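Local coordinates for protein putative trimethylamine methyltransferase (Rhizobium meliloti, PDB 4YYC) that probably acts as a methyltransferase, belonging to the trimethylamine methyltransferase (MttB) family, at residues I75-D80 with V297-A302; L84-A89 with Q305-G310; E159-F164 with V197-R202. One frame throughout, in Å; residues are numbered along the deposited sequence.

Contact 1: residues I75-D80 with V297-A302; sequences IEFRDD and VLAGAA
A299 sets its methyl group between I75 and F77, joining the short strand 75-77 to helix 286-307, the helix of a β-α-β crossover that links the parallel strands 269-277 and 313-322. The contact across the two segments is apolar, with no hydrogen bond between them. I75 CG1 lies 3.9 Å from A299 CB; with chi1 at -57°, CG1 sits anti to the carbonyl carbon and CG2 to the backbone N. F77 brings up the tip of its ring, CZ standing 4.1 Å from A299 CB. A299 O adds a backbone approach, 4.0 Å from F77 CZ and at the edge of the ring, near its plane. F252 and L257 also pack on F77, and F101 on both I75 and A299, so the methyl group is buried.

The charged side chains all lie in 75-80. D80 is the N-cap of helix 81-90: its OD1 accepts from A83 N and its OD2 forms a salt bridge with K261. E76, between the two inward residues, pairs through OE2 with R98 and lies against P441 of the second subunit. R78 NE completes the charge pairing, donating in its guanidinium plane to the anti lone pair of E76 OE1 at 2.8 Å (161°).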
ATOM      1  N   ILE A  75     -21.086   5.302 -28.364  1.00 21.67           N
ATOM      2  CA  ILE A  75     -21.542   4.641 -27.140  1.00 21.04           C
ATOM      3  C   ILE A  75     -23.016   4.301 -27.317  1.00 21.20           C
ATOM      4  O   ILE A  75     -23.793   5.131 -27.770  1.00 20.79           O
ATOM      5  CB  ILE A  75     -21.384   5.585 -25.946  1.00 20.98           C
ATOM      6  CG1 ILE A  75     -19.931   6.068 -25.796  1.00 21.27           C
ATOM      7  CG2 ILE A  75     -21.892   4.933 -24.672  1.00 20.38           C
ATOM      8  CD1 ILE A  75     -18.920   5.034 -25.374  1.00 21.36           C
ATOM      9  N   GLU A  76     -23.387   3.081 -26.989  1.00 21.46           N
ATOM     10  CA  GLU A  76     -24.809   2.693 -27.041  1.00 22.12           C
ATOM     11  C   GLU A  76     -25.591   3.265 -25.862  1.00 21.25           C
ATOM     12  O   GLU A  76     -25.159   3.162 -24.723  1.00 20.19           O
ATOM     13  CB  GLU A  76     -24.942   1.176 -27.010  1.00 23.78           C
ATOM     14  CG  GLU A  76     -24.275   0.461 -28.181  1.00 25.40           C
ATOM     15  CD  GLU A  76     -25.253   0.128 -29.279  1.00 27.38           C
ATOM     16  OE1 GLU A  76     -26.240  -0.587 -29.007  1.00 28.46           O
ATOM     17  OE2 GLU A  76     -25.065   0.599 -30.425  1.00 29.38           O
ATOM     18  N   PHE A  77     -26.761   3.855 -26.142  1.00 20.83           N
ATOM     19  CA  PHE A  77     -27.707   4.244 -25.131  1.00 20.58           C
ATOM     20  C   PHE A  77     -28.904   3.393 -25.459  1.00 21.15           C
ATOM     21  O   PHE A  77     -29.638   3.687 -26.395  1.00 21.83           O
ATOM     22  CB  PHE A  77     -27.986   5.751 -25.188  1.00 20.68           C
ATOM     23  CG  PHE A  77     -26.917   6.575 -24.512  1.00 20.18           C
ATOM     24  CD1 PHE A  77     -25.643   6.705 -25.068  1.00 20.40           C
ATOM     25  CD2 PHE A  77     -27.164   7.173 -23.282  1.00 20.00           C
ATOM     26  CE1 PHE A  77     -24.656   7.403 -24.389  1.00 20.14           C
ATOM     27  CE2 PHE A  77     -26.179   7.876 -22.609  1.00 19.59           C
ATOM     28  CZ  PHE A  77     -24.924   7.979 -23.150  1.00 19.90           C
ATOM     29  N   ARG A  78     -29.088   2.296 -24.723  1.00 21.13           N
ATOM     30  CA  ARG A  78     -30.064   1.274 -25.135  1.00 22.36           C
ATOM     31  C   ARG A  78     -31.413   1.369 -24.456  1.00 22.77           C
ATOM     32  O   ARG A  78     -31.493   1.665 -23.290  1.00 22.36           O
ATOM     33  CB  ARG A  78     -29.491  -0.106 -24.904  1.00 23.11           C
ATOM     34  CG  ARG A  78     -28.296  -0.344 -25.773  1.00 24.07           C
ATOM     35  CD  ARG A  78     -27.767  -1.759 -25.634  1.00 25.39           C
ATOM     36  NE  ARG A  78     -26.734  -2.048 -26.637  1.00 26.20           N
ATOM     37  CZ  ARG A  78     -26.020  -3.179 -26.650  1.00 27.68           C
ATOM     38  NH1 ARG A  78     -26.199  -4.098 -25.708  1.00 27.69           N
ATOM     39  NH2 ARG A  78     -25.098  -3.382 -27.588  1.00 28.47           N
ATOM     40  N   ASP A  79     -32.456   1.104 -25.234  1.00 23.71           N
ATOM     41  CA  ASP A  79     -33.820   0.991 -24.760  1.00 24.93           C
ATOM     42  C   ASP A  79     -34.291   2.256 -24.054  1.00 24.41           C
ATOM     43  O   ASP A  79     -35.078   2.163 -23.112  1.00 24.99           O
ATOM     44  CB  ASP A  79     -33.963  -0.284 -23.876  1.00 25.58           C
ATOM     45  CG  ASP A  79     -33.530  -1.544 -24.600  1.00 26.81           C
ATOM     46  OD1 ASP A  79     -34.098  -1.818 -25.637  1.00 28.47           O
ATOM     47  OD2 ASP A  79     -32.566  -2.215 -24.174  1.00 29.07           O
ATOM     48  N   ASP A  80     -33.847   3.429 -24.546  1.00 23.87           N
ATOM     49  CA  ASP A  80     -34.179   4.743 -23.970  1.00 23.76           C
ATOM     50  C   ASP A  80     -34.287   5.798 -25.066  1.00 23.41           C
ATOM     51  O   ASP A  80     -33.338   6.495 -25.425  1.00 22.46           O
ATOM     52  CB  ASP A  80     -33.175   5.187 -22.899  1.00 24.21           C
ATOM     53  CG  ASP A  80     -33.702   6.352 -22.065  1.00 25.08           C
ATOM     54  OD1 ASP A  80     -34.501   7.166 -22.562  1.00 25.88           O
ATOM     55  OD2 ASP A  80     -33.343   6.422 -20.875  1.00 26.55           O
ATOM     56  N   VAL A 297     -17.175   7.517 -19.385  1.00 15.80           N
ATOM     57  CA  VAL A 297     -17.501   8.571 -18.437  1.00 15.73           C
ATOM     58  C   VAL A 297     -17.896   9.860 -19.112  1.00 16.13           C
ATOM     59  O   VAL A 297     -18.864  10.504 -18.700  1.00 16.29           O
ATOM     60  CB  VAL A 297     -16.362   8.786 -17.388  1.00 15.66           C
ATOM     61  CG1 VAL A 297     -16.627  10.072 -16.597  1.00 15.86           C
ATOM     62  CG2 VAL A 297     -16.193   7.561 -16.510  1.00 15.68           C
ATOM     63  N   LEU A 298     -17.176  10.252 -20.157  1.00 16.30           N
ATOM     64  CA  LEU A 298     -17.572  11.463 -20.866  1.00 16.87           C
ATOM     65  C   LEU A 298     -19.041  11.395 -21.316  1.00 16.89           C
ATOM     66  O   LEU A 298     -19.781  12.355 -21.132  1.00 16.86           O
ATOM     67  CB  LEU A 298     -16.630  11.724 -22.060  1.00 17.55           C
ATOM     68  CG  LEU A 298     -15.259  12.314 -21.733  1.00 17.87           C
ATOM     69  CD1 LEU A 298     -14.324  12.206 -22.914  1.00 18.54           C
ATOM     70  CD2 LEU A 298     -15.362  13.769 -21.300  1.00 18.34           C
ATOM     71  N   ALA A 299     -19.441  10.293 -21.921  1.00 16.69           N
ATOM     72  CA  ALA A 299     -20.803  10.168 -22.446  1.00 16.98           C
ATOM     73  C   ALA A 299     -21.825  10.136 -21.305  1.00 16.73           C
ATOM     74  O   ALA A 299     -22.812  10.874 -21.339  1.00 16.98           O
ATOM     75  CB  ALA A 299     -20.893   8.938 -23.301  1.00 17.25           C
ATOM     76  N   GLY A 300     -21.586   9.283 -20.310  1.00 16.08           N
ATOM     77  CA  GLY A 300     -22.559   9.121 -19.248  1.00 15.98           C
ATOM     78  C   GLY A 300     -22.681  10.354 -18.369  1.00 16.11           C
ATOM     79  O   GLY A 300     -23.782  10.725 -17.971  1.00 16.40           O
ATOM     80  N   ALA A 301     -21.539  10.946 -18.008  1.00 15.74           N
ATOM     81  CA  ALA A 301     -21.573  12.161 -17.202  1.00 16.17           C
ATOM     82  C   ALA A 301     -22.182  13.315 -17.967  1.00 16.70           C
ATOM     83  O   ALA A 301     -23.013  14.067 -17.417  1.00 16.72           O
ATOM     84  CB  ALA A 301     -20.197  12.511 -16.677  1.00 15.93           C
ATOM     85  N   ALA A 302     -21.834  13.480 -19.259  1.00 16.83           N
ATOM     86  CA  ALA A 302     -22.446  14.575 -20.034  1.00 17.79           C
ATOM     87  C   ALA A 302     -23.941  14.401 -20.146  1.00 17.97           C
ATOM     88  O   ALA A 302     -24.671  15.404 -20.117  1.00 18.59           O
ATOM     89  CB  ALA A 302     -21.829  14.648 -21.421  1.00 17.96           C
TER

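Contact 2: residues L84-A89 with Q305-G310; sequences LDLWKA and QLIRKG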
ATOM      1  N   LEU A  84     -31.895   9.140 -26.594  1.00 22.13           N
ATOM      2  CA  LEU A  84     -31.483   9.367 -27.987  1.00 22.97           C
ATOM      3  C   LEU A  84     -31.936  10.733 -28.497  1.00 23.97           C
ATOM      4  O   LEU A  84     -31.195  11.411 -29.235  1.00 24.33           O
ATOM      5  CB  LEU A  84     -31.969   8.258 -28.916  1.00 23.64           C
ATOM      6  CG  LEU A  84     -31.475   6.851 -28.629  1.00 23.44           C
ATOM      7  CD1 LEU A  84     -31.990   5.896 -29.696  1.00 24.40           C
ATOM      8  CD2 LEU A  84     -29.966   6.787 -28.515  1.00 23.29           C
ATOM      9  N   ASP A  85     -33.154  11.129 -28.150  1.00 24.42           N
ATOM     10  CA  ASP A  85     -33.635  12.440 -28.539  1.00 25.77           C
ATOM     11  C   ASP A  85     -32.824  13.541 -27.907  1.00 25.16           C
ATOM     12  O   ASP A  85     -32.546  14.537 -28.564  1.00 25.17           O
ATOM     13  CB  ASP A  85     -35.109  12.654 -28.207  1.00 27.22           C
ATOM     14  CG  ASP A  85     -36.033  11.878 -29.096  1.00 29.20           C
ATOM     15  OD1 ASP A  85     -35.596  11.221 -30.074  1.00 31.34           O
ATOM     16  OD2 ASP A  85     -37.267  11.938 -28.858  1.00 31.34           O
ATOM     17  N   LEU A  86     -32.426  13.363 -26.653  1.00 23.75           N
ATOM     18  CA  LEU A  86     -31.599  14.377 -25.991  1.00 23.71           C
ATOM     19  C   LEU A  86     -30.255  14.552 -26.685  1.00 23.47           C
ATOM     20  O   LEU A  86     -29.777  15.666 -26.868  1.00 23.56           O
ATOM     21  CB  LEU A  86     -31.431  14.059 -24.515  1.00 23.35           C
ATOM     22  CG  LEU A  86     -32.667  14.289 -23.679  1.00 24.12           C
ATOM     23  CD1 LEU A  86     -32.579  13.574 -22.338  1.00 23.82           C
ATOM     24  CD2 LEU A  86     -32.904  15.776 -23.480  1.00 24.94           C
ATOM     25  N   TRP A  87     -29.661  13.435 -27.098  1.00 23.20           N
ATOM     26  CA  TRP A  87     -28.364  13.449 -27.767  1.00 23.45           C
ATOM     27  C   TRP A  87     -28.468  14.080 -29.155  1.00 24.64           C
ATOM     28  O   TRP A  87     -27.608  14.873 -29.525  1.00 24.66           O
ATOM     29  CB  TRP A  87     -27.724  12.039 -27.811  1.00 23.03           C
ATOM     30  CG  TRP A  87     -27.012  11.706 -26.535  1.00 22.32           C
ATOM     31  CD1 TRP A  87     -27.288  10.696 -25.656  1.00 21.93           C
ATOM     32  CD2 TRP A  87     -25.923  12.449 -25.961  1.00 22.15           C
ATOM     33  NE1 TRP A  87     -26.409  10.736 -24.606  1.00 21.25           N
ATOM     34  CE2 TRP A  87     -25.584  11.824 -24.747  1.00 21.84           C
ATOM     35  CE3 TRP A  87     -25.211  13.598 -26.357  1.00 23.08           C
ATOM     36  CZ2 TRP A  87     -24.543  12.297 -23.946  1.00 21.73           C
ATOM     37  CZ3 TRP A  87     -24.191  14.062 -25.552  1.00 23.25           C
ATOM     38  CH2 TRP A  87     -23.883  13.409 -24.351  1.00 22.47           C
ATOM     39  N   LYS A  88     -29.526  13.754 -29.900  1.00 24.88           N
ATOM     40  CA  LYS A  88     -29.685  14.335 -31.225  1.00 26.10           C
ATOM     41  C   LYS A  88     -29.819  15.846 -31.085  1.00 26.59           C
ATOM     42  O   LYS A  88     -29.218  16.598 -31.841  1.00 27.34           O
ATOM     43  CB  LYS A  88     -30.878  13.776 -31.977  1.00 26.95           C
ATOM     44  CG  LYS A  88     -30.991  14.404 -33.363  1.00 28.86           C
ATOM     45  N   ALA A  89     -30.597  16.286 -30.106  1.00 26.50           N
ATOM     46  CA  ALA A  89     -30.818  17.722 -29.885  1.00 27.58           C
ATOM     47  C   ALA A  89     -29.550  18.458 -29.493  1.00 27.88           C
ATOM     48  O   ALA A  89     -29.399  19.626 -29.844  1.00 29.59           O
ATOM     49  CB  ALA A  89     -31.877  17.938 -28.822  1.00 27.57           C
ATOM     50  N   GLN A 305     -26.047  16.222 -17.654  1.00 18.62           N
ATOM     51  CA  GLN A 305     -26.189  17.661 -17.868  1.00 19.45           C
ATOM     52  C   GLN A 305     -27.256  17.940 -18.907  1.00 20.19           C
ATOM     53  O   GLN A 305     -27.828  19.029 -18.914  1.00 20.41           O
ATOM     54  CB  GLN A 305     -24.848  18.314 -18.260  1.00 19.63           C
ATOM     55  CG  GLN A 305     -23.692  18.060 -17.291  1.00 19.31           C
ATOM     56  CD  GLN A 305     -24.019  18.533 -15.915  1.00 19.57           C
ATOM     57  OE1 GLN A 305     -24.136  19.770 -15.684  1.00 20.44           O
ATOM     58  NE2 GLN A 305     -24.214  17.596 -14.977  1.00 19.30           N
ATOM     59  N   LEU A 306     -27.521  16.964 -19.782  1.00 20.25           N
ATOM     60  CA  LEU A 306     -28.647  17.071 -20.713  1.00 21.20           C
ATOM     61  C   LEU A 306     -29.986  17.000 -20.017  1.00 21.61           C
ATOM     62  O   LEU A 306     -31.000  17.548 -20.518  1.00 22.90           O
ATOM     63  CB  LEU A 306     -28.550  16.058 -21.847  1.00 21.66           C
ATOM     64  CG  LEU A 306     -27.329  16.162 -22.765  1.00 21.93           C
ATOM     65  CD1 LEU A 306     -27.391  15.027 -23.757  1.00 22.33           C
ATOM     66  CD2 LEU A 306     -27.257  17.482 -23.461  1.00 22.88           C
ATOM     67  N   ILE A 307     -30.035  16.286 -18.906  1.00 21.26           N
ATOM     68  CA  ILE A 307     -31.225  16.235 -18.067  1.00 21.71           C
ATOM     69  C   ILE A 307     -31.343  17.510 -17.250  1.00 22.76           C
ATOM     70  O   ILE A 307     -32.412  18.116 -17.289  1.00 23.87           O
ATOM     71  CB  ILE A 307     -31.230  14.993 -17.171  1.00 21.17           C
ATOM     72  CG1 ILE A 307     -31.275  13.716 -18.038  1.00 21.29           C
ATOM     73  CG2 ILE A 307     -32.370  15.042 -16.148  1.00 20.78           C
ATOM     74  CD1 ILE A 307     -32.606  13.441 -18.713  1.00 22.16           C
ATOM     75  N   ARG A 308     -30.299  17.916 -16.515  1.00 22.00           N
ATOM     76  CA  ARG A 308     -30.289  19.199 -15.789  0.50 22.68           C
ATOM     77  C   ARG A 308     -28.889  19.750 -15.709  1.00 22.95           C
ATOM     78  O   ARG A 308     -27.971  19.118 -15.152  1.00 22.37           O
ATOM     79  CB  ARG A 308     -30.824  19.047 -14.380  0.50 22.48           C
ATOM     80  CG  ARG A 308     -32.317  18.941 -14.288  0.50 22.70           C
ATOM     81  CD  ARG A 308     -33.069  20.041 -15.008  0.50 23.40           C
ATOM     82  NE  ARG A 308     -34.486  19.815 -14.817  0.50 23.34           N
ATOM     83  CZ  ARG A 308     -35.289  19.137 -15.625  0.50 23.60           C
ATOM     84  NH1 ARG A 308     -34.850  18.592 -16.740  0.50 23.61           N
ATOM     85  NH2 ARG A 308     -36.567  19.043 -15.319  0.50 23.64           N
ATOM     86  N   LYS A 309     -28.679  20.925 -16.287  1.00 23.37           N
ATOM     87  CA  LYS A 309     -27.408  21.605 -16.173  1.00 23.97           C
ATOM     88  C   LYS A 309     -27.114  21.820 -14.700  1.00 23.39           C
ATOM     89  O   LYS A 309     -27.985  22.259 -13.940  1.00 24.50           O
ATOM     90  CB  LYS A 309     -27.464  22.948 -16.897  1.00 25.59           C
ATOM     91  CG  LYS A 309     -27.385  22.822 -18.401  1.00 27.29           C
ATOM     92  CD  LYS A 309     -27.563  24.162 -19.102  1.00 29.83           C
ATOM     93  CE  LYS A 309     -27.649  23.933 -20.607  1.00 31.45           C
ATOM     94  NZ  LYS A 309     -27.597  25.213 -21.342  1.00 34.71           N
ATOM     95  N   GLY A 310     -25.898  21.454 -14.291  1.00 22.15           N
ATOM     96  CA  GLY A 310     -25.504  21.582 -12.925  1.00 21.96           C
ATOM     97  C   GLY A 310     -25.791  20.383 -12.063  1.00 21.43           C
ATOM     98  O   GLY A 310     -25.361  20.352 -10.908  1.00 21.02           O
TER
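Next to L306, which sits over the indole of W87, Q305 turns its amide the other way, and its OE1 is gripped twice: by the backbone N of G310 and by the hydroxyl of T112. The bond from G310 N to Q305 OE1 is 2.8 Å long, with an N-H...O angle of 155°, and the donor is tilted from the carbonyl plane. Q305 NE2 bonds in turn to A311 O, so both ends of the amide are used and its rotation is fixed. In this way the side chain secures the turn that follows helix 286-307.

Across the contact, the central interaction is a CH-pi contact. L306 CD1 stands 3.5 Å from the centroid of the six-membered ring of W87, only 6° off the ring normal. W87 leaves its backbone pointing away from segment 305-310, but with CG anti to the carbonyl carbon (chi1 -83°) the indole swings back under the L306 methyl. This is helix-on-helix packing at the end of the crossover helix 286-307, just before the chain enters strand 313-322 of the largely parallel sheet, consistent with the TIM-barrel fold of the family. Replacing W87 with an alanine would probably open a gap below L306 CD1 and remove the aromatic face on which that methyl rests.

L86 fills the other side of the contact. Its CD1 meets I307 CD1 at 3.6 Å, the two side chains crossing at about a right angle, while its CD2 lies 3.9 Å from the backbone oxygen of L306. L86 CB is 4.2 Å from L306 CD1. Beyond them, I307 continues onto K261 and A264 of helix 254-265, L86 reaches F303, and F101 meets W87 edge-to-face.

Contact 3: residues E159-F164 with V197-R202; sequences EDFRNF and VYSHIR
F161 reaches across to S199 and H200, and its ring can be followed atom by atom from one to the other. From CB, CG lies anti to the backbone N (chi1 -167°), beside the carbonyl carbon, which sends the ring out to helix 192-202. CD1 comes first, 3.7 Å from S199 CB, which lies at the ring edge, near its plane. CE1 bridges the two partners, 3.8 Å from S199 CB and equally far from H200 NE2. At the tip, CZ approaches H200 NE2 to 3.6 Å. The rings form an offset edge-to-face pair, the edge of F161 turned to the face of H200, with planes at 75° and centroids 5.4 Å apart. The imidazole is held in this orientation: NE2 donates to G179 O, and ND1 is hydrogen-bonded to S177 OG.

R162 runs alongside as an extended chain, its CG 3.7 Å from S199 OG; that hydroxyl finds its hydrogen bond in its own helix, at D195 O.

This is buried helix-helix packing: the short segments run in roughly the same direction, crossing at -38° with their axes 9.7 Å apart. Behind 197-202, V197 and Y198 pack on helix 215-229 and V197, H200 and I201 on strand 208-209 of the six-stranded, largely parallel sheet, while helix 503-518 takes up Y198 and I201; on the side of 159-164, D160 forms a salt bridge with R154 of strand 153-155.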
ATOM      1  N   GLU A 159     -31.637  -7.925   8.627  1.00 17.68           N
ATOM      2  CA  GLU A 159     -30.924  -7.831   9.894  1.00 18.68           C
ATOM      3  C   GLU A 159     -29.421  -7.568   9.638  1.00 17.38           C
ATOM      4  O   GLU A 159     -28.811  -6.691  10.279  1.00 16.59           O
ATOM      5  CB  GLU A 159     -31.126  -9.077  10.747  1.00 20.91           C
ATOM      6  CG  GLU A 159     -30.462  -8.930  12.082  1.00 23.68           C
ATOM      7  CD  GLU A 159     -30.806 -10.050  13.044  1.00 27.99           C
ATOM      8  OE1 GLU A 159     -31.784 -10.832  12.823  1.00 33.23           O
ATOM      9  OE2 GLU A 159     -30.040 -10.169  14.013  1.00 32.40           O
ATOM     10  N   ASP A 160     -28.817  -8.283   8.672  1.00 16.52           N
ATOM     11  CA  ASP A 160     -27.437  -7.996   8.341  1.00 16.04           C
ATOM     12  C   ASP A 160     -27.262  -6.590   7.788  1.00 15.59           C
ATOM     13  O   ASP A 160     -26.292  -5.886   8.119  1.00 15.51           O
ATOM     14  CB  ASP A 160     -26.889  -8.961   7.271  1.00 16.22           C
ATOM     15  CG  ASP A 160     -26.885 -10.373   7.700  1.00 16.85           C
ATOM     16  OD1 ASP A 160     -26.295 -10.676   8.763  1.00 17.62           O
ATOM     17  OD2 ASP A 160     -27.468 -11.196   6.960  1.00 17.53           O
ATOM     18  N   PHE A 161     -28.181  -6.185   6.915  1.00 15.15           N
ATOM     19  CA  PHE A 161     -28.129  -4.814   6.355  1.00 15.07           C
ATOM     20  C   PHE A 161     -28.073  -3.794   7.495  1.00 15.35           C
ATOM     21  O   PHE A 161     -27.217  -2.915   7.568  1.00 15.09           O
ATOM     22  CB  PHE A 161     -29.371  -4.587   5.492  1.00 15.32           C
ATOM     23  CG  PHE A 161     -29.313  -3.362   4.629  1.00 15.33           C
ATOM     24  CD1 PHE A 161     -29.579  -2.077   5.133  1.00 15.51           C
ATOM     25  CD2 PHE A 161     -28.943  -3.467   3.300  1.00 15.07           C
ATOM     26  CE1 PHE A 161     -29.477  -0.966   4.314  1.00 15.54           C
ATOM     27  CE2 PHE A 161     -28.847  -2.361   2.496  1.00 14.98           C
ATOM     28  CZ  PHE A 161     -29.117  -1.099   3.019  1.00 15.04           C
ATOM     29  N   ARG A 162     -28.986  -3.956   8.437  1.00 16.01           N
ATOM     30  CA  ARG A 162     -29.011  -3.061   9.587  1.00 16.57           C
ATOM     31  C   ARG A 162     -27.711  -3.123  10.389  1.00 16.07           C
ATOM     32  O   ARG A 162     -27.187  -2.077  10.793  1.00 15.81           O
ATOM     33  CB  ARG A 162     -30.202  -3.356  10.474  1.00 18.26           C
ATOM     34  CG  ARG A 162     -31.486  -2.903   9.824  1.00 20.15           C
ATOM     35  CD  ARG A 162     -32.663  -3.423  10.588  1.00 22.26           C
ATOM     36  NE  ARG A 162     -33.901  -2.916  10.051  1.00 24.49           N
ATOM     37  CZ  ARG A 162     -35.090  -3.171  10.603  1.00 25.68           C
ATOM     38  NH1 ARG A 162     -35.210  -3.939  11.709  1.00 27.35           N
ATOM     39  NH2 ARG A 162     -36.163  -2.624  10.050  1.00 26.52           N
ATOM     40  N   ASN A 163     -27.184  -4.322  10.600  1.00 15.81           N
ATOM     41  CA  ASN A 163     -25.921  -4.440  11.317  1.00 15.75           C
ATOM     42  C   ASN A 163     -24.792  -3.657  10.613  1.00 15.28           C
ATOM     43  O   ASN A 163     -23.974  -3.024  11.287  1.00 15.49           O
ATOM     44  CB  ASN A 163     -25.519  -5.881  11.526  1.00 16.38           C
ATOM     45  CG  ASN A 163     -26.341  -6.577  12.577  1.00 17.41           C
ATOM     46  OD1 ASN A 163     -26.959  -5.924  13.424  1.00 18.33           O
ATOM     47  ND2 ASN A 163     -26.344  -7.900  12.552  1.00 18.13           N
ATOM     48  N   PHE A 164     -24.706  -3.751   9.301  1.00 14.65           N
ATOM     49  CA  PHE A 164     -23.685  -3.015   8.556  1.00 14.66           C
ATOM     50  C   PHE A 164     -23.903  -1.520   8.635  1.00 14.73           C
ATOM     51  O   PHE A 164     -22.931  -0.786   8.747  1.00 15.18           O
ATOM     52  CB  PHE A 164     -23.526  -3.487   7.120  1.00 14.89           C
ATOM     53  CG  PHE A 164     -22.758  -4.804   6.998  1.00 15.54           C
ATOM     54  CD1 PHE A 164     -21.380  -4.841   7.176  1.00 16.18           C
ATOM     55  CD2 PHE A 164     -23.406  -5.998   6.643  1.00 16.16           C
ATOM     56  CE1 PHE A 164     -20.676  -6.036   7.060  1.00 16.51           C
ATOM     57  CE2 PHE A 164     -22.697  -7.216   6.561  1.00 16.54           C
ATOM     58  CZ  PHE A 164     -21.343  -7.218   6.803  1.00 16.84           C
ATOM     59  N   VAL A 197     -33.382   2.066   2.262  1.00 17.07           N
ATOM     60  CA  VAL A 197     -33.243   3.509   2.511  1.00 17.20           C
ATOM     61  C   VAL A 197     -33.625   3.857   3.966  1.00 17.69           C
ATOM     62  O   VAL A 197     -32.933   4.612   4.664  1.00 17.60           O
ATOM     63  CB  VAL A 197     -34.051   4.353   1.501  1.00 17.85           C
ATOM     64  CG1 VAL A 197     -34.084   5.824   1.906  1.00 18.05           C
ATOM     65  CG2 VAL A 197     -33.493   4.149   0.086  1.00 17.72           C
ATOM     66  N   TYR A 198     -34.729   3.305   4.436  1.00 18.01           N
ATOM     67  CA  TYR A 198     -35.166   3.560   5.803  1.00 18.62           C
ATOM     68  C   TYR A 198     -34.071   3.221   6.805  1.00 18.43           C
ATOM     69  O   TYR A 198     -33.861   3.954   7.784  1.00 18.60           O
ATOM     70  CB  TYR A 198     -36.415   2.769   6.144  1.00 19.29           C
ATOM     71  CG  TYR A 198     -36.891   3.010   7.577  1.00 20.18           C
ATOM     72  CD1 TYR A 198     -37.595   4.172   7.912  1.00 21.24           C
ATOM     73  CD2 TYR A 198     -36.611   2.121   8.578  1.00 20.56           C
ATOM     74  CE1 TYR A 198     -38.056   4.392   9.217  1.00 21.90           C
ATOM     75  CE2 TYR A 198     -37.027   2.331   9.886  1.00 21.62           C
ATOM     76  CZ  TYR A 198     -37.744   3.475  10.211  1.00 22.12           C
ATOM     77  OH  TYR A 198     -38.134   3.643  11.527  1.00 23.19           O
ATOM     78  N   SER A 199     -33.375   2.113   6.564  1.00 18.15           N
ATOM     79  CA  SER A 199     -32.305   1.672   7.491  1.00 18.67           C
ATOM     80  C   SER A 199     -31.194   2.713   7.618  1.00 17.70           C
ATOM     81  O   SER A 199     -30.696   2.971   8.705  1.00 17.49           O
ATOM     82  CB  SER A 199     -31.732   0.315   7.047  1.00 19.37           C
ATOM     83  OG  SER A 199     -32.738  -0.651   7.139  1.00 22.33           O
ATOM     84  N   HIS A 200     -30.806   3.336   6.503  1.00 16.85           N
ATOM     85  CA  HIS A 200     -29.812   4.411   6.521  1.00 17.07           C
ATOM     86  C   HIS A 200     -30.278   5.634   7.306  1.00 17.82           C
ATOM     87  O   HIS A 200     -29.461   6.388   7.803  1.00 18.87           O
ATOM     88  CB  HIS A 200     -29.414   4.817   5.101  1.00 16.96           C
ATOM     89  CG  HIS A 200     -28.606   3.770   4.378  1.00 16.48           C
ATOM     90  ND1 HIS A 200     -27.321   3.446   4.754  1.00 16.39           N
ATOM     91  CD2 HIS A 200     -28.893   2.978   3.319  1.00 16.52           C
ATOM     92  CE1 HIS A 200     -26.855   2.506   3.957  1.00 16.45           C
ATOM     93  NE2 HIS A 200     -27.786   2.208   3.072  1.00 16.38           N
ATOM     94  N   ILE A 201     -31.585   5.826   7.412  1.00 17.83           N
ATOM     95  CA  ILE A 201     -32.127   6.971   8.150  1.00 18.44           C
ATOM     96  C   ILE A 201     -32.291   6.651   9.613  1.00 19.11           C
ATOM     97  O   ILE A 201     -31.962   7.499  10.459  1.00 19.47           O
ATOM     98  CB  ILE A 201     -33.452   7.457   7.516  1.00 18.80           C
ATOM     99  CG1 ILE A 201     -33.229   7.834   6.061  1.00 18.55           C
ATOM    100  CG2 ILE A 201     -34.025   8.609   8.330  1.00 19.55           C
ATOM    101  CD1 ILE A 201     -34.478   7.998   5.225  1.00 19.05           C
ATOM    102  N   ARG A 202     -32.820   5.461   9.897  1.00 19.71           N
ATOM    103  CA  ARG A 202     -33.162   5.066  11.281  0.50 20.71           C
ATOM    104  C   ARG A 202     -31.902   4.736  12.095  1.00 20.72           C
ATOM    105  O   ARG A 202     -31.824   5.076  13.279  1.00 21.75           O
ATOM    106  CB  ARG A 202     -34.138   3.876  11.246  0.50 21.43           C
ATOM    107  CG  ARG A 202     -34.619   3.305  12.586  0.50 22.62           C
ATOM    108  CD  ARG A 202     -35.329   4.317  13.487  0.50 23.73           C
ATOM    109  NE  ARG A 202     -34.323   5.162  14.078  0.50 24.44           N
ATOM    110  CZ  ARG A 202     -34.459   5.994  15.087  0.50 25.37           C
ATOM    111  NH1 ARG A 202     -35.593   6.097  15.782  0.50 26.29           N
ATOM    112  NH2 ARG A 202     -33.362   6.680  15.407  0.50 25.22           N
TER

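In the fold
Contacts 1 and 2 are neighbours, their centres 10 Å apart, and they share helix 286-307; strand 75-77 is followed, after a three-residue turn, by helix 81-90, so two successive elements dock along one helix. W87 joins them: its CZ2 lies 3.4 Å from A299 O, its NE1 3.5 Å from F77 CZ, and its ring meets that of F77 edge-to-face. Contact 3 lies apart, its centre 32 Å from that of contact 1 and 35 Å from that of contact 2, though its segments fall within the chain loop that each of these closes. The bound unknown ligand lies about 12 Å from the F161 side chain, too far for direct contact.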